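Local coordinates for levoglucosan dehydrogenase (Pseudarthrobacter phenanthrenivorans, PDB 6A3F), which oxidises levoglucosan to 3-dehydrolevoglucosan with NAD(+) as the electron acceptor, working as a homotetramer of the Gfo/Idh/MocA family, at residues B[343-346]-B[352-355]; B[47-52]-B[358-363]; B[226-231]-B[390-395]. All blocks are in the same frame, centred on the assembly; numbering follows the deposited sequence.

Contact 1. Residues B[343-346]-B[352-355]; sequences EGLW and GIGY
Trp346 and Ile353 come together through two similar torsions: the indole CG (chi1 -57°) and Ile353 CG1 both lie anti to their own carbonyl carbons. A second bend in Ile353 (chi2 -62°) turns CD1 back toward 343-346, the earlier part of the same loop, where it lies 4.0 Å from Trp346 CD1. The same methyl meets Leu345, its CD1 standing 4.1 Å from Leu345 CD1, and these two side chains cross at about a right angle. Isoleucine suits the place because its longer CG1 arm carries a methyl far enough to touch both the indole and the leucine. The indole also offers NE1 to Gly352 O at 2.9 Å, but the bond is weak and bent (117°); the stronger partner of that N-H is Glu357 OE2. Gly352 has a positive phi, readily adopted by a residue with no CB to press on the carbonyl oxygen before it. Ile353 is held at both backbone polar atoms, its N by Asp314 and its O by Arg313. Across the subunit boundary Trp346 meets Tyr355 of the second subunit edge-to-face. The contact thus belongs to a buried interface loop that leads directly into the NADH site, of which Tyr355 is part.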
loop_
_atom_site.group_PDB
_atom_site.type_symbol
_atom_site.label_atom_id
_atom_site.label_comp_id
_atom_site.label_asym_id
_atom_site.label_seq_id
_atom_site.Cartn_x
_atom_site.Cartn_y
_atom_site.Cartn_z
ATOM N N GLU B 343 -16.217 -16.684 -14.295
ATOM C CA GLU B 343 -17.230 -16.845 -15.337
ATOM C C GLU B 343 -18.546 -16.201 -14.906
ATOM O O GLU B 343 -19.386 -15.811 -15.752
ATOM C CB GLU B 343 -17.428 -18.331 -15.694
ATOM C CG GLU B 343 -18.182 -19.138 -14.655
ATOM C CD GLU B 343 -17.373 -19.635 -13.471
ATOM O OE1 GLU B 343 -16.146 -19.321 -13.390
ATOM O OE2 GLU B 343 -17.975 -20.357 -12.627
ATOM N N GLY B 344 -18.771 -16.152 -13.610
ATOM C CA GLY B 344 -20.022 -15.537 -13.095
ATOM C C GLY B 344 -19.880 -14.056 -12.763
ATOM O O GLY B 344 -20.887 -13.436 -12.399
ATOM N N LEU B 345 -18.719 -13.443 -12.944
ATOM C CA LEU B 345 -18.512 -12.101 -12.359
ATOM C C LEU B 345 -18.190 -11.080 -13.467
ATOM O O LEU B 345 -18.889 -10.991 -14.455
ATOM C CB LEU B 345 -17.399 -12.215 -11.289
ATOM C CG LEU B 345 -17.725 -13.228 -10.185
ATOM C CD1 LEU B 345 -16.572 -13.473 -9.245
ATOM C CD2 LEU B 345 -18.965 -12.773 -9.452
ATOM N N TRP B 346 -17.242 -10.183 -13.214
ATOM C CA TRP B 346 -17.120 -8.971 -14.000
ATOM C C TRP B 346 -16.151 -9.159 -15.177
ATOM O O TRP B 346 -15.316 -10.032 -15.123
ATOM C CB TRP B 346 -16.699 -7.790 -13.108
ATOM C CG TRP B 346 -17.646 -7.570 -11.967
ATOM C CD1 TRP B 346 -17.322 -7.593 -10.639
ATOM C CD2 TRP B 346 -19.060 -7.311 -12.024
ATOM N NE1 TRP B 346 -18.417 -7.333 -9.870
ATOM C CE2 TRP B 346 -19.506 -7.165 -10.686
ATOM C CE3 TRP B 346 -19.998 -7.151 -13.037
ATOM C CZ2 TRP B 346 -20.826 -6.876 -10.358
ATOM C CZ3 TRP B 346 -21.313 -6.890 -12.718
ATOM C CH2 TRP B 346 -21.735 -6.786 -11.386
ATOM N N GLY B 352 -14.865 -4.638 -9.535
ATOM C CA GLY B 352 -15.096 -4.431 -8.083
ATOM C C GLY B 352 -15.965 -5.527 -7.505
ATOM O O GLY B 352 -17.124 -5.676 -7.925
ATOM N N ILE B 353 -15.370 -6.301 -6.608
ATOM C CA ILE B 353 -16.050 -7.309 -5.780
ATOM C C ILE B 353 -16.396 -6.636 -4.436
ATOM O O ILE B 353 -15.535 -6.088 -3.798
ATOM C CB ILE B 353 -15.126 -8.520 -5.564
ATOM C CG1 ILE B 353 -14.706 -9.212 -6.873
ATOM C CG2 ILE B 353 -15.731 -9.495 -4.569
ATOM C CD1 ILE B 353 -15.850 -9.784 -7.676
ATOM N N GLY B 354 -17.661 -6.704 -4.044
ATOM C CA GLY B 354 -18.120 -6.383 -2.692
ATOM C C GLY B 354 -18.690 -7.603 -1.966
ATOM O O GLY B 354 -18.530 -8.785 -2.352
ATOM N N TYR B 355 -19.344 -7.328 -0.856
ATOM C CA TYR B 355 -19.842 -8.373 0.008
ATOM C C TYR B 355 -20.866 -9.234 -0.738
ATOM O O TYR B 355 -20.923 -10.409 -0.532
ATOM C CB TYR B 355 -20.526 -7.743 1.223
ATOM C CG TYR B 355 -21.030 -8.723 2.262
ATOM C CD1 TYR B 355 -20.181 -9.241 3.233
ATOM C CD2 TYR B 355 -22.347 -9.155 2.252
ATOM C CE1 TYR B 355 -20.637 -10.185 4.137
ATOM C CE2 TYR B 355 -22.820 -10.081 3.170
ATOM C CZ TYR B 355 -21.967 -10.588 4.131
ATOM O OH TYR B 355 -22.470 -11.452 5.072
#

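Contact 2. Residues B[47-52]-B[358-363]; sequences MFFWPA and TKIIEA
Phe48 and Phe49 lean on Ile360 and Ile361 of a helical segment that carries its own salt bridge: Lys359 NZ reaches Glu362 OE1 at 2.6 Å, linking residues three apart and using the syn lone pair of the carboxylate. Three successive bends of the Lys359 chain (chi1 -62°, chi2 -61°) curl it back along the helix surface to the acid. Glu362 also rests on Ala150 and Asn152, which bind NADH, whereas Ile360 points at the phenylalanines and Ile361 reaches Phe49 from the flank with CG1. Ile360 lays CD1 over one face of the Phe48 ring, 4.2 Å from the ring centroid, 15° off the normal and shifted toward CE2 and CZ, a CH-pi contact. Its other branch, CG2, anti to the backbone N, lies 4.1 Å from Phe48 CD2, so one beta-branched side chain grips the ring at two places.

In fold terms, the end of helix 35-48 of the NAD-binding Rossmann domain is packed here against helix 355-371, which comes from far along the chain. The packing continues along both helices, Ile360 touching Ala44 and Lys359 touching Ala41, where small alanines suit a close approach.

Phe49, just past the helix end, presents its ring differently: the isoleucines come to its edge, near the ring plane. Its CE2 lies 4.2 Å from Ile360 CG2, and its CZ 4.2 Å from Ile361 CG1. His364 stacks on this ring, and Lys36 of the second subunit makes a cation-pi contact with Phe48.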
loop_
_atom_site.group_PDB
_atom_site.type_symbol
_atom_site.label_atom_id
_atom_site.label_comp_id
_atom_site.label_asym_id
_atom_site.label_seq_id
_atom_site.Cartn_x
_atom_site.Cartn_y
_atom_site.Cartn_z
ATOM N N MET B 47 -28.746 -14.364 -12.614
ATOM C CA MET B 47 -28.269 -13.330 -13.518
ATOM C C MET B 47 -26.777 -13.555 -13.779
ATOM O O MET B 47 -26.323 -13.311 -14.890
ATOM C CB MET B 47 -28.434 -11.912 -12.962
ATOM C CG MET B 47 -29.831 -11.576 -12.501
ATOM S SD MET B 47 -29.848 -9.899 -11.815
ATOM C CE MET B 47 -31.581 -9.653 -11.399
ATOM N N PHE B 48 -26.049 -13.994 -12.752
ATOM C CA PHE B 48 -24.588 -14.104 -12.812
ATOM C C PHE B 48 -24.158 -15.435 -13.408
ATOM O O PHE B 48 -23.181 -15.506 -14.159
ATOM C CB PHE B 48 -23.999 -13.908 -11.405
ATOM C CG PHE B 48 -23.903 -12.453 -10.989
ATOM C CD1 PHE B 48 -24.947 -11.576 -11.199
ATOM C CD2 PHE B 48 -22.769 -11.951 -10.382
ATOM C CE1 PHE B 48 -24.859 -10.243 -10.823
ATOM C CE2 PHE B 48 -22.669 -10.611 -10.034
ATOM C CZ PHE B 48 -23.710 -9.755 -10.253
ATOM N N PHE B 49 -24.881 -16.488 -13.029
ATOM C CA PHE B 49 -24.486 -17.828 -13.388
ATOM C C PHE B 49 -25.639 -18.468 -14.168
ATOM O O PHE B 49 -26.636 -18.889 -13.556
ATOM C CB PHE B 49 -24.201 -18.627 -12.119
ATOM C CG PHE B 49 -22.998 -18.210 -11.326
ATOM C CD1 PHE B 49 -21.741 -18.720 -11.619
ATOM C CD2 PHE B 49 -23.109 -17.312 -10.276
ATOM C CE1 PHE B 49 -20.630 -18.378 -10.871
ATOM C CE2 PHE B 49 -21.987 -16.957 -9.551
ATOM C CZ PHE B 49 -20.751 -17.520 -9.821
ATOM N N TRP B 50 -25.510 -18.516 -15.491
ATOM C CA TRP B 50 -26.620 -18.873 -16.363
ATOM C C TRP B 50 -26.174 -19.815 -17.501
ATOM O O TRP B 50 -25.180 -19.551 -18.205
ATOM C CB TRP B 50 -27.294 -17.633 -16.936
ATOM C CG TRP B 50 -28.568 -17.979 -17.642
ATOM C CD1 TRP B 50 -28.735 -18.193 -18.985
ATOM C CD2 TRP B 50 -29.848 -18.228 -17.038
ATOM N NE1 TRP B 50 -30.043 -18.510 -19.252
ATOM C CE2 TRP B 50 -30.747 -18.533 -18.084
ATOM C CE3 TRP B 50 -30.333 -18.183 -15.730
ATOM C CZ2 TRP B 50 -32.102 -18.789 -17.861
ATOM C CZ3 TRP B 50 -31.667 -18.428 -15.510
ATOM C CH2 TRP B 50 -32.538 -18.752 -16.562
ATOM N N PRO B 51 -26.898 -20.910 -17.724
ATOM C CA PRO B 51 -28.114 -21.348 -16.999
ATOM C C PRO B 51 -27.878 -21.697 -15.527
ATOM O O PRO B 51 -26.883 -22.304 -15.182
ATOM C CB PRO B 51 -28.539 -22.659 -17.704
ATOM C CG PRO B 51 -27.873 -22.593 -19.050
ATOM C CD PRO B 51 -26.556 -21.894 -18.768
ATOM N N ALA B 52 -28.823 -21.312 -14.691
ATOM C CA ALA B 52 -28.694 -21.498 -13.280
ATOM C C ALA B 52 -28.976 -22.956 -12.921
ATOM O O ALA B 52 -29.742 -23.627 -13.591
ATOM C CB ALA B 52 -29.616 -20.567 -12.527
ATOM N N THR B 358 -19.914 -12.396 -2.717
ATOM C CA THR B 358 -19.612 -13.594 -1.933
ATOM C C THR B 358 -20.908 -14.366 -1.661
ATOM O O THR B 358 -20.962 -15.593 -1.760
ATOM C CB THR B 358 -18.866 -13.283 -0.631
ATOM O OG1 THR B 358 -19.726 -12.686 0.355
ATOM C CG2 THR B 358 -17.653 -12.427 -0.910
ATOM N N LYS B 359 -21.960 -13.632 -1.369
ATOM C CA LYS B 359 -23.277 -14.283 -1.122
ATOM C C LYS B 359 -23.870 -14.864 -2.418
ATOM O O LYS B 359 -24.562 -15.907 -2.377
ATOM C CB LYS B 359 -24.255 -13.294 -0.482
ATOM C CG LYS B 359 -23.856 -12.743 0.878
ATOM C CD LYS B 359 -23.713 -13.813 1.969
ATOM C CE LYS B 359 -25.047 -14.384 2.436
ATOM N NZ LYS B 359 -24.802 -15.526 3.343
ATOM N N ILE B 360 -23.631 -14.200 -3.551
ATOM C CA ILE B 360 -24.098 -14.680 -4.851
ATOM C C ILE B 360 -23.386 -15.995 -5.229
ATOM O O ILE B 360 -24.039 -16.968 -5.713
ATOM C CB ILE B 360 -23.981 -13.578 -5.937
ATOM C CG1 ILE B 360 -24.967 -12.432 -5.700
ATOM C CG2 ILE B 360 -24.213 -14.169 -7.312
ATOM C CD1 ILE B 360 -24.664 -11.198 -6.475
ATOM N N ILE B 361 -22.099 -16.062 -4.977
ATOM C CA ILE B 361 -21.296 -17.237 -5.273
ATOM C C ILE B 361 -21.718 -18.373 -4.344
ATOM O O ILE B 361 -21.900 -19.517 -4.772
ATOM C CB ILE B 361 -19.802 -16.933 -5.132
ATOM C CG1 ILE B 361 -19.342 -15.932 -6.182
ATOM C CG2 ILE B 361 -18.961 -18.191 -5.225
ATOM C CD1 ILE B 361 -18.000 -15.356 -5.880
ATOM N N GLU B 362 -21.871 -18.046 -3.063
ATOM C CA GLU B 362 -22.364 -18.994 -2.056
ATOM C C GLU B 362 -23.687 -19.625 -2.519
ATOM O O GLU B 362 -23.816 -20.869 -2.546
ATOM C CB GLU B 362 -22.472 -18.251 -0.718
ATOM C CG GLU B 362 -22.896 -19.113 0.464
ATOM C CD GLU B 362 -23.026 -18.275 1.725
ATOM O OE1 GLU B 362 -23.830 -17.299 1.694
ATOM O OE2 GLU B 362 -22.289 -18.583 2.704
ATOM N N ALA B 363 -24.652 -18.797 -2.888
ATOM C CA ALA B 363 -25.966 -19.278 -3.345
ATOM C C ALA B 363 -25.845 -20.119 -4.622
ATOM O O ALA B 363 -26.559 -21.148 -4.800
ATOM C CB ALA B 363 -26.906 -18.123 -3.498
#

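Contact 3. Residues B[226-231]-B[390-395]; sequences SAVNAV and DDAIVE
Val228 and Ala230 meet Ala392 and Ile393 without any aromatic ring or side-chain amide; the flat group touched is the peptide joining Ala392 to Ile393. Val228 CG2 lies over one face of it, 3.7 Å from Ala392 C and 3.8 Å from Ile393 N, so the methyl rests on helix backbone. The same methyl is 3.8 Å from Ala392 CB and 3.9 Å from Ile393 CG1. With chi1 of -63°, Val228 holds CG2 between its backbone N and carbonyl carbon. Farther along the strand, Ala230 CB touches Ile393 CG2 at 3.7 Å. The two alanines, with a single methyl each, suit the short distance between the axes of the segments, 7.2 Å at a crossing angle of -51°, while Ile393 spans both strand residues with its two branches. Alternation of the strand puts Val228 and Ala230 on the helix side and Asn229 on the other, where it packs on Met271 of the third subunit. This is helix-on-sheet packing in the C-terminal substrate-binding alpha/beta domain, away from the binding sites: helix 380-399 lies against strand 225-233 of the mixed sheet, Ile393 also reaches Thr270 of strand 267-274, and Asp390 and Val394 touch helix 206-221.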
loop_
_atom_site.group_PDB
_atom_site.type_symbol
_atom_site.label_atom_id
_atom_site.label_comp_id
_atom_site.label_asym_id
_atom_site.label_seq_id
_atom_site.Cartn_x
_atom_site.Cartn_y
_atom_site.Cartn_z
ATOM N N SER B 226 -5.241 -29.830 15.063
ATOM C CA SER B 226 -4.870 -30.918 16.010
ATOM C C SER B 226 -5.054 -30.461 17.462
ATOM O O SER B 226 -5.604 -31.180 18.319
ATOM C CB SER B 226 -3.466 -31.356 15.766
ATOM O OG SER B 226 -3.143 -32.395 16.678
ATOM N N ALA B 227 -4.532 -29.289 17.781
ATOM C CA ALA B 227 -4.610 -28.751 19.122
ATOM C C ALA B 227 -4.553 -27.216 19.086
ATOM O O ALA B 227 -3.999 -26.642 18.172
ATOM C CB ALA B 227 -3.532 -29.321 20.014
ATOM N N VAL B 228 -5.081 -26.596 20.135
ATOM C CA VAL B 228 -5.044 -25.141 20.313
ATOM C C VAL B 228 -4.556 -24.740 21.715
ATOM O O VAL B 228 -4.637 -25.492 22.704
ATOM C CB VAL B 228 -6.445 -24.558 20.046
ATOM C CG1 VAL B 228 -6.910 -24.779 18.617
ATOM C CG2 VAL B 228 -7.463 -25.141 21.043
ATOM N N ASN B 229 -4.098 -23.491 21.825
ATOM C CA ASN B 229 -3.667 -22.920 23.079
ATOM C C ASN B 229 -3.978 -21.420 23.038
ATOM O O ASN B 229 -3.460 -20.681 22.150
ATOM C CB ASN B 229 -2.182 -23.179 23.336
ATOM C CG ASN B 229 -1.763 -23.070 24.793
ATOM O OD1 ASN B 229 -2.153 -22.167 25.512
ATOM N ND2 ASN B 229 -0.932 -23.990 25.233
ATOM N N ALA B 230 -4.859 -20.959 23.933
ATOM C CA ALA B 230 -5.530 -19.682 23.692
ATOM C C ALA B 230 -5.529 -18.772 24.916
ATOM O O ALA B 230 -5.344 -19.183 26.052
ATOM C CB ALA B 230 -6.951 -19.887 23.230
ATOM N N VAL B 231 -5.826 -17.501 24.628
ATOM C CA VAL B 231 -6.112 -16.498 25.629
ATOM C C VAL B 231 -7.341 -15.719 25.170
ATOM O O VAL B 231 -7.344 -15.199 24.058
ATOM C CB VAL B 231 -4.932 -15.531 25.877
ATOM C CG1 VAL B 231 -5.319 -14.405 26.850
ATOM C CG2 VAL B 231 -3.678 -16.253 26.346
ATOM N N ASP B 390 -13.922 -24.112 18.611
ATOM C CA ASP B 390 -14.276 -23.044 19.563
ATOM C C ASP B 390 -14.317 -23.569 20.997
ATOM O O ASP B 390 -13.818 -22.926 21.926
ATOM C CB ASP B 390 -15.628 -22.442 19.230
ATOM C CG ASP B 390 -15.596 -21.466 18.048
ATOM O OD1 ASP B 390 -14.556 -21.411 17.359
ATOM O OD2 ASP B 390 -16.642 -20.748 17.854
ATOM N N ASP B 391 -14.956 -24.717 21.189
ATOM C CA ASP B 391 -15.029 -25.272 22.575
ATOM C C ASP B 391 -13.630 -25.562 23.131
ATOM O O ASP B 391 -13.379 -25.314 24.313
ATOM C CB ASP B 391 -15.858 -26.545 22.596
ATOM C CG ASP B 391 -17.355 -26.254 22.534
ATOM O OD1 ASP B 391 -17.770 -25.091 22.715
ATOM O OD2 ASP B 391 -18.076 -27.211 22.350
ATOM N N ALA B 392 -12.727 -26.034 22.278
ATOM C CA ALA B 392 -11.355 -26.317 22.659
ATOM C C ALA B 392 -10.604 -25.033 23.011
ATOM O O ALA B 392 -9.816 -24.998 23.949
ATOM C CB ALA B 392 -10.654 -27.109 21.589
ATOM N N ILE B 393 -10.865 -23.965 22.290
ATOM C CA ILE B 393 -10.212 -22.689 22.557
ATOM C C ILE B 393 -10.633 -22.167 23.934
ATOM O O ILE B 393 -9.821 -21.706 24.729
ATOM C CB ILE B 393 -10.534 -21.722 21.389
ATOM C CG1 ILE B 393 -9.717 -22.112 20.152
ATOM C CG2 ILE B 393 -10.315 -20.306 21.849
ATOM C CD1 ILE B 393 -10.055 -21.307 18.896
ATOM N N VAL B 394 -11.909 -22.267 24.222
ATOM C CA VAL B 394 -12.454 -21.775 25.519
ATOM C C VAL B 394 -11.879 -22.601 26.682
ATOM O O VAL B 394 -11.417 -22.058 27.661
ATOM C CB VAL B 394 -13.990 -21.816 25.504
ATOM C CG1 VAL B 394 -14.562 -21.463 26.874
ATOM C CG2 VAL B 394 -14.585 -20.887 24.453
ATOM N N GLU B 395 -11.867 -23.891 26.541
ATOM C CA GLU B 395 -11.274 -24.773 27.563
ATOM C C GLU B 395 -9.762 -24.514 27.710
ATOM O O GLU B 395 -9.208 -24.395 28.830
ATOM C CB GLU B 395 -11.513 -26.202 27.127
ATOM C CG GLU B 395 -11.007 -27.212 28.135
ATOM C CD GLU B 395 -11.070 -28.647 27.675
ATOM O OE1 GLU B 395 -11.762 -28.933 26.679
ATOM O OE2 GLU B 395 -10.426 -29.483 28.330
#

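How the contacts relate
From the N terminus, the chain leaves helix 35-48 of the Rossmann domain at 47-52 and closes the loop of contact 2 only 306 residues later, on helix 355-371. Within that span, strand 225-233 begins contact 3, which closes later still, on helix 380-399, the next helix after 355-371; contacts 2 and 3 therefore cross. Contact 1 is a short loop just before helix 355-371 and nests inside both. Contacts 1 and 2 touch, with centres 10 Å apart, and both border the second subunit. Contact 3 lies on the opposite side of the chain's centre from both, about 36 Å from contact 2 between centres, and ties a helix to the mixed sheet beside the third subunit.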